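PDB 3TT2: GCN5-related N-acetyltransferase from Sphaerobacter thermophilus, which probably transfers an acyl group, most likely acetyl from acetyl-CoA, to an acceptor not yet identified here. Local coordinates for residues 234-239 with 251-255. Sequence-based numbering, arbitrary orientation.
Sequences IVGTCL and SVGVR
In the second GNAT-family region of this chain, strands 233-243 and 246-254 form an antiparallel beta hairpin, with T237 and G253 facing each other as a hydrogen-bonded pair. T237 N donates to G253 O and G253 N returns a bond to T237 O, each 3.0 Å long. In the flanking non-hydrogen-bonded pairs, G236 with V254 and C238 with V252, the side chains of C238, V252 and V254 share one face of the hairpin, where C238 meets L268 and V271, and V254 meets I263, of helix 263-278. There C238 SG, anti to its own nitrogen (chi1 -167°), packs 4.0 Å from V252 CB. Toward the start of 234-239, V235 and G236 both pair with A226 on strand 223-228, a classic beta bulge. V235 O accepts a hydrogen bond from R255 N at 3.0 Å, just where the second strand ends. The R255 side chain then bends at chi3 (63°) and folds back over the carbonyl oxygen of I234, on the side of helix 184-194, where its NE has a long, weak ion pair with E193. Shortening R255 to an alanine is likely to leave E193 without this distant, weak partner and to uncover the carbonyl of I234. That oxygen sits over one guanidinium face, 3.6 Å from R255 CZ.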
# COMPACT_ATOMS: atom_id res chain seq x y z
N ILE A 234 -2.72 11.68 -23.63
CA ILE A 234 -3.21 10.92 -22.50
C ILE A 234 -3.59 11.94 -21.45
O ILE A 234 -2.73 12.70 -20.97
CB ILE A 234 -2.12 9.92 -22.02
CG1 ILE A 234 -2.05 8.76 -23.01
CG2 ILE A 234 -2.44 9.41 -20.66
CD1 ILE A 234 -0.66 8.29 -23.32
N VAL A 235 -4.88 12.00 -21.14
CA VAL A 235 -5.38 12.91 -20.11
C VAL A 235 -5.60 12.23 -18.77
O VAL A 235 -5.89 12.89 -17.78
CB VAL A 235 -6.68 13.61 -20.54
CG1 VAL A 235 -6.51 14.22 -21.91
CG2 VAL A 235 -7.87 12.65 -20.50
N GLY A 236 -5.44 10.91 -18.73
CA GLY A 236 -5.78 10.17 -17.52
C GLY A 236 -5.31 8.74 -17.62
O GLY A 236 -5.10 8.26 -18.72
N THR A 237 -5.13 8.06 -16.49
CA THR A 237 -4.70 6.66 -16.48
C THR A 237 -5.37 5.92 -15.35
O THR A 237 -5.66 6.49 -14.30
CB THR A 237 -3.17 6.50 -16.28
OG1 THR A 237 -2.81 6.99 -14.98
CG2 THR A 237 -2.35 7.23 -17.36
N CYS A 238 -5.64 4.64 -15.60
CA CYS A 238 -5.95 3.72 -14.54
C CYS A 238 -5.14 2.47 -14.80
O CYS A 238 -5.43 1.73 -15.74
CB CYS A 238 -7.43 3.39 -14.60
SG CYS A 238 -8.09 2.54 -13.17
N LEU A 239 -4.16 2.19 -13.95
CA LEU A 239 -3.31 1.06 -14.22
C LEU A 239 -3.60 -0.02 -13.20
O LEU A 239 -3.18 0.04 -12.04
CB LEU A 239 -1.86 1.50 -14.18
CG LEU A 239 -1.58 2.84 -14.87
CD1 LEU A 239 -0.13 3.26 -14.74
CD2 LEU A 239 -1.98 2.80 -16.35
N SER A 251 -3.01 3.21 -9.45
CA SER A 251 -3.32 4.63 -9.58
C SER A 251 -4.38 4.93 -10.61
O SER A 251 -4.22 4.63 -11.79
CB SER A 251 -2.03 5.41 -9.89
OG SER A 251 -1.48 5.04 -11.15
N VAL A 252 -5.45 5.58 -10.17
CA VAL A 252 -6.35 6.21 -11.12
C VAL A 252 -6.14 7.72 -11.00
O VAL A 252 -6.01 8.23 -9.90
CB VAL A 252 -7.80 5.82 -10.87
CG1 VAL A 252 -8.19 6.13 -9.42
CG2 VAL A 252 -8.70 6.53 -11.87
N GLY A 253 -6.05 8.43 -12.11
CA GLY A 253 -5.82 9.86 -12.02
C GLY A 253 -5.93 10.67 -13.30
O GLY A 253 -5.71 10.16 -14.39
N VAL A 254 -6.22 11.95 -13.15
CA VAL A 254 -6.43 12.80 -14.30
C VAL A 254 -5.46 13.96 -14.23
O VAL A 254 -5.24 14.50 -13.16
CB VAL A 254 -7.90 13.29 -14.37
CG1 VAL A 254 -8.13 14.09 -15.62
CG2 VAL A 254 -8.83 12.10 -14.37
N ARG A 255 -4.85 14.31 -15.36
CA ARG A 255 -3.99 15.49 -15.44
C ARG A 255 -4.82 16.75 -15.22
O ARG A 255 -5.98 16.78 -15.59
CB ARG A 255 -3.25 15.50 -16.78
CG ARG A 255 -2.06 14.56 -16.75
CD ARG A 255 -1.64 14.07 -18.09
NE ARG A 255 -1.19 15.16 -18.93
CZ ARG A 255 -0.26 15.04 -19.87
NH1 ARG A 255 0.33 13.86 -20.06
NH2 ARG A 255 0.08 16.09 -20.61